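Probable dehydrogenase (Bordetella bronchiseptica, PDB 3MOI) probably catalyses an NAD(P)-dependent oxidation or reduction, as a member of the GFO/IDH/MocA oxidoreductase family whose substrate is not established. Local coordinates at residues S123-V137 / P180-Q192. Residues are numbered along the deposited sequence; the frame is centred on the assembly and turned at random.
Sequences SRSHDPVVRTLRAIV and PHQIDSIKTITGQ
Ile189 packs against Val130, Leu133 and Val137 where helices 128-137 and 180-190 run side by side, their axes 8.2 Å apart and 30° from parallel. Its CD1 meets Leu133 CD1 at 3.9 Å, the two side chains running abreast in one direction, while Val130 CG1 turns to Thr188 CG2 at 3.7 Å, roughly perpendicular to it. Met303 of strand 302-307 touches Val130, Leu133, Ser185 and Ile189, closing this tight part onto the mixed sheet. Near the start of helix 180-190, Arg124 lays its CG over one face of the His181 ring, 3.6 Å from the centroid, and its NH2 makes a salt bridge to Glu247. Ser185 OG and Thr188 OG1 bond back to His181 O and Asp184 O, so each hydroxyl has an acceptor in its own helix. The solvent side lies by Gly191, where Arg134, kinked at chi3 (-105°), hydrogen-bonds Thr188 O through NE at 2.8 Å, bent at 141° and tilted from the carbonyl plane; NH2 adds a weak 3.3 Å bond to the same oxygen. Apolar packing thus joins the helices on the sheet side, and a charged donor serves a last-turn carbonyl, probably easing the negative C-terminal end of helix 180-190.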
loop_
_atom_site.group_PDB
_atom_site.type_symbol
_atom_site.label_atom_id
_atom_site.label_comp_id
_atom_site.label_asym_id
_atom_site.label_seq_id
_atom_site.Cartn_x
_atom_site.Cartn_y
_atom_site.Cartn_z
ATOM N N SER A 123 16.702 -10.679 10.483
ATOM C CA SER A 123 15.587 -9.989 9.986
ATOM C C SER A 123 15.335 -10.357 8.521
ATOM O O SER A 123 16.193 -10.922 7.797
ATOM C CB SER A 123 15.701 -8.471 10.222
ATOM O OG SER A 123 16.561 -7.851 9.318
ATOM N N ARG A 124 14.144 -9.999 8.084
ATOM C CA ARG A 124 13.808 -10.154 6.686
ATOM C C ARG A 124 14.635 -9.158 5.927
ATOM O O ARG A 124 14.725 -9.263 4.734
ATOM C CB ARG A 124 12.330 -9.939 6.481
ATOM C CG ARG A 124 11.489 -11.005 7.199
ATOM C CD ARG A 124 11.093 -12.114 6.262
ATOM N NE ARG A 124 12.132 -13.152 6.169
ATOM C CZ ARG A 124 12.026 -14.367 6.706
ATOM N NH1 ARG A 124 13.001 -15.262 6.572
ATOM N NH2 ARG A 124 10.931 -14.695 7.376
ATOM N N SER A 125 15.275 -8.185 6.593
ATOM C CA SER A 125 16.236 -7.334 5.871
ATOM C C SER A 125 17.540 -8.042 5.494
ATOM O O SER A 125 18.301 -7.578 4.630
ATOM C CB SER A 125 16.497 -6.000 6.583
ATOM O OG SER A 125 17.294 -6.143 7.733
ATOM N N HIS A 126 17.808 -9.183 6.107
ATOM C CA HIS A 126 18.886 -10.028 5.583
ATOM C C HIS A 126 18.473 -10.792 4.295
ATOM O O HIS A 126 19.346 -11.319 3.609
ATOM C CB HIS A 126 19.353 -11.035 6.632
ATOM C CG HIS A 126 19.947 -10.410 7.824
ATOM N ND1 HIS A 126 21.256 -9.975 7.866
ATOM C CD2 HIS A 126 19.405 -10.123 9.030
ATOM C CE1 HIS A 126 21.495 -9.450 9.054
ATOM N NE2 HIS A 126 20.383 -9.517 9.775
ATOM N N ASP A 127 17.169 -10.875 4.010
ATOM C CA ASP A 127 16.705 -11.474 2.781
ATOM C C ASP A 127 17.513 -10.915 1.638
ATOM O O ASP A 127 17.642 -9.709 1.530
ATOM C CB ASP A 127 15.251 -11.176 2.482
ATOM C CG ASP A 127 14.296 -11.918 3.390
ATOM O OD1 ASP A 127 14.801 -12.672 4.247
ATOM O OD2 ASP A 127 13.037 -11.679 3.282
ATOM N N PRO A 128 18.053 -11.781 0.765
ATOM C CA PRO A 128 18.828 -11.217 -0.358
ATOM C C PRO A 128 18.023 -10.336 -1.274
ATOM O O PRO A 128 18.582 -9.470 -1.893
ATOM C CB PRO A 128 19.313 -12.464 -1.145
ATOM C CG PRO A 128 19.244 -13.586 -0.161
ATOM C CD PRO A 128 18.060 -13.248 0.755
ATOM N N VAL A 129 16.723 -10.529 -1.396
ATOM C CA VAL A 129 15.978 -9.589 -2.236
ATOM C C VAL A 129 16.091 -8.155 -1.709
ATOM O O VAL A 129 16.249 -7.215 -2.498
ATOM C CB VAL A 129 14.518 -10.002 -2.473
ATOM C CG1 VAL A 129 14.460 -11.402 -3.175
ATOM C CG2 VAL A 129 13.722 -9.974 -1.186
ATOM N N VAL A 130 16.106 -7.993 -0.382
ATOM C CA VAL A 130 16.265 -6.680 0.233
ATOM C C VAL A 130 17.665 -6.156 0.058
ATOM O O VAL A 130 17.887 -4.992 -0.215
ATOM C CB VAL A 130 15.927 -6.736 1.704
ATOM C CG1 VAL A 130 16.267 -5.429 2.366
ATOM C CG2 VAL A 130 14.408 -7.138 1.892
ATOM N N ARG A 131 18.637 -7.009 0.193
ATOM C CA ARG A 131 20.010 -6.595 -0.099
ATOM C C ARG A 131 20.142 -6.217 -1.549
ATOM O O ARG A 131 20.821 -5.239 -1.903
ATOM C CB ARG A 131 20.959 -7.730 0.208
ATOM C CG ARG A 131 22.458 -7.451 -0.016
ATOM C CD ARG A 131 23.239 -8.578 0.717
ATOM N NE ARG A 131 24.373 -9.067 -0.062
ATOM C CZ ARG A 131 25.639 -9.104 0.371
ATOM N NH1 ARG A 131 25.976 -8.665 1.598
ATOM N NH2 ARG A 131 26.586 -9.579 -0.435
ATOM N N THR A 132 19.456 -6.960 -2.400
ATOM C CA THR A 132 19.492 -6.644 -3.832
ATOM C C THR A 132 18.866 -5.317 -4.111
ATOM O O THR A 132 19.424 -4.586 -4.912
ATOM C CB THR A 132 18.841 -7.710 -4.716
ATOM O OG1 THR A 132 19.344 -8.988 -4.331
ATOM C CG2 THR A 132 19.156 -7.440 -6.195
ATOM N N LEU A 133 17.743 -5.008 -3.467
ATOM C CA LEU A 133 17.092 -3.712 -3.649
ATOM C C LEU A 133 18.056 -2.625 -3.218
ATOM O O LEU A 133 18.187 -1.634 -3.916
ATOM C CB LEU A 133 15.727 -3.578 -2.905
ATOM C CG LEU A 133 14.492 -4.393 -3.403
ATOM C CD1 LEU A 133 13.426 -4.636 -2.297
ATOM C CD2 LEU A 133 13.769 -3.824 -4.634
ATOM N N ARG A 134 18.765 -2.819 -2.092
ATOM C CA ARG A 134 19.766 -1.829 -1.651
ATOM C C ARG A 134 20.826 -1.652 -2.743
ATOM O O ARG A 134 21.083 -0.532 -3.220
ATOM C CB ARG A 134 20.426 -2.184 -0.292
ATOM C CG ARG A 134 21.546 -1.226 0.129
ATOM C CD ARG A 134 22.407 -1.751 1.397
ATOM N NE ARG A 134 21.992 -0.965 2.572
ATOM C CZ ARG A 134 22.713 -0.131 3.327
ATOM N NH1 ARG A 134 24.046 0.018 3.220
ATOM N NH2 ARG A 134 22.033 0.532 4.280
ATOM N N ALA A 135 21.431 -2.745 -3.168
ATOM C CA ALA A 135 22.510 -2.602 -4.188
ATOM C C ALA A 135 22.022 -1.742 -5.386
ATOM O O ALA A 135 22.693 -0.797 -5.819
ATOM C CB ALA A 135 23.012 -3.944 -4.608
ATOM N N ILE A 136 20.804 -1.999 -5.843
ATOM C CA ILE A 136 20.275 -1.277 -7.008
ATOM C C ILE A 136 20.161 0.223 -6.751
ATOM O O ILE A 136 20.552 1.032 -7.570
ATOM C CB ILE A 136 18.923 -1.877 -7.447
ATOM C CG1 ILE A 136 19.177 -3.256 -8.080
ATOM C CG2 ILE A 136 18.215 -0.970 -8.382
ATOM C CD1 ILE A 136 17.993 -4.162 -8.111
ATOM N N VAL A 137 19.660 0.587 -5.596
ATOM C CA VAL A 137 19.591 1.976 -5.181
ATOM C C VAL A 137 20.968 2.637 -5.098
ATOM O O VAL A 137 21.148 3.651 -5.754
ATOM C CB VAL A 137 18.788 2.110 -3.831
ATOM C CG1 VAL A 137 18.846 3.524 -3.288
ATOM C CG2 VAL A 137 17.301 1.661 -4.038
ATOM N N PRO A 180 9.076 -4.835 12.843
ATOM C CA PRO A 180 10.511 -4.610 12.680
ATOM C C PRO A 180 11.058 -5.127 11.339
ATOM O O PRO A 180 11.989 -4.539 10.776
ATOM C CB PRO A 180 11.155 -5.309 13.911
ATOM C CG PRO A 180 10.133 -5.167 14.970
ATOM C CD PRO A 180 8.751 -5.331 14.180
ATOM N N HIS A 181 10.459 -6.168 10.790
ATOM C CA HIS A 181 10.902 -6.646 9.477
ATOM C C HIS A 181 10.718 -5.588 8.381
ATOM O O HIS A 181 11.596 -5.391 7.535
ATOM C CB HIS A 181 10.185 -7.939 9.110
ATOM C CG HIS A 181 10.511 -9.099 9.992
ATOM N ND1 HIS A 181 11.812 -9.479 10.283
ATOM C CD2 HIS A 181 9.706 -10.023 10.572
ATOM C CE1 HIS A 181 11.793 -10.538 11.076
ATOM N NE2 HIS A 181 10.527 -10.910 11.244
ATOM N N GLN A 182 9.642 -4.842 8.439
ATOM C CA GLN A 182 9.441 -3.813 7.453
ATOM C C GLN A 182 10.319 -2.626 7.776
ATOM O O GLN A 182 10.939 -2.035 6.896
ATOM C CB GLN A 182 7.962 -3.407 7.410
ATOM C CG GLN A 182 7.066 -4.522 6.904
ATOM C CD GLN A 182 5.629 -4.261 7.018
ATOM O OE1 GLN A 182 5.178 -3.863 8.051
ATOM N NE2 GLN A 182 4.864 -4.519 5.957
ATOM N N ILE A 183 10.403 -2.270 9.050
ATOM C CA ILE A 183 11.135 -1.106 9.392
ATOM C C ILE A 183 12.577 -1.359 8.994
ATOM O O ILE A 183 13.201 -0.508 8.402
ATOM C CB ILE A 183 11.043 -0.800 10.885
ATOM C CG1 ILE A 183 9.606 -0.460 11.304
ATOM C CG2 ILE A 183 11.995 0.359 11.302
ATOM C CD1 ILE A 183 9.459 -0.403 12.832
ATOM N N ASP A 184 13.123 -2.524 9.324
ATOM C CA ASP A 184 14.534 -2.764 9.029
ATOM C C ASP A 184 14.786 -2.790 7.542
ATOM O O ASP A 184 15.855 -2.369 7.086
ATOM C CB ASP A 184 15.022 -4.078 9.616
ATOM C CG ASP A 184 15.122 -4.046 11.133
ATOM O OD1 ASP A 184 15.324 -2.962 11.718
ATOM O OD2 ASP A 184 14.961 -5.119 11.734
ATOM N N SER A 185 13.792 -3.265 6.775
ATOM C CA SER A 185 13.967 -3.328 5.333
ATOM C C SER A 185 13.984 -1.930 4.754
ATOM O O SER A 185 14.788 -1.624 3.825
ATOM C CB SER A 185 12.880 -4.188 4.699
ATOM O OG SER A 185 13.000 -5.499 5.269
ATOM N N ILE A 186 13.115 -1.084 5.300
ATOM C CA ILE A 186 13.039 0.291 4.822
ATOM C C ILE A 186 14.367 0.970 5.105
ATOM O O ILE A 186 14.962 1.525 4.228
ATOM C CB ILE A 186 11.890 1.007 5.451
ATOM C CG1 ILE A 186 10.558 0.450 4.902
ATOM C CG2 ILE A 186 11.958 2.448 5.187
ATOM C CD1 ILE A 186 9.355 0.873 5.704
ATOM N N LYS A 187 14.888 0.868 6.306
ATOM C CA LYS A 187 16.205 1.392 6.558
ATOM C C LYS A 187 17.320 0.811 5.672
ATOM O O LYS A 187 18.250 1.523 5.263
ATOM C CB LYS A 187 16.557 1.133 7.978
ATOM C CG LYS A 187 15.680 1.917 8.986
ATOM C CD LYS A 187 16.499 2.108 10.265
ATOM C CE LYS A 187 16.438 0.984 11.153
ATOM N NZ LYS A 187 17.189 1.289 12.390
ATOM N N THR A 188 17.265 -0.479 5.424
ATOM C CA THR A 188 18.293 -1.113 4.643
ATOM C C THR A 188 18.262 -0.649 3.170
ATOM O O THR A 188 19.272 -0.225 2.625
ATOM C CB THR A 188 18.119 -2.612 4.695
ATOM O OG1 THR A 188 18.394 -3.103 6.023
ATOM C CG2 THR A 188 19.027 -3.298 3.674
ATOM N N ILE A 189 17.071 -0.686 2.536
ATOM C CA ILE A 189 16.908 -0.231 1.176
ATOM C C ILE A 189 17.333 1.219 1.082
ATOM O O ILE A 189 18.000 1.576 0.134
ATOM C CB ILE A 189 15.461 -0.386 0.720
ATOM C CG1 ILE A 189 15.113 -1.867 0.564
ATOM C CG2 ILE A 189 15.190 0.328 -0.620
ATOM C CD1 ILE A 189 13.591 -2.210 0.765
ATOM N N THR A 190 16.941 2.081 2.001
ATOM C CA THR A 190 17.193 3.459 1.720
ATOM C C THR A 190 18.489 3.954 2.275
ATOM O O THR A 190 18.981 4.952 1.851
ATOM C CB THR A 190 16.124 4.393 2.259
ATOM O OG1 THR A 190 16.173 4.397 3.692
ATOM C CG2 THR A 190 14.727 3.987 1.718
ATOM N N GLY A 191 19.052 3.293 3.256
ATOM C CA GLY A 191 20.132 3.934 4.016
ATOM C C GLY A 191 19.797 5.241 4.731
ATOM O O GLY A 191 20.701 5.954 5.088
ATOM N N GLN A 192 18.518 5.568 4.935
ATOM C CA GLN A 192 18.152 6.800 5.646
ATOM C C GLN A 192 17.576 6.602 7.059
ATOM O O GLN A 192 16.937 5.621 7.369
ATOM C CB GLN A 192 17.180 7.573 4.815
ATOM C CG GLN A 192 17.790 8.150 3.489
ATOM C CD GLN A 192 16.823 9.107 2.868
ATOM O OE1 GLN A 192 16.555 10.183 3.452
ATOM N NE2 GLN A 192 16.242 8.731 1.701
#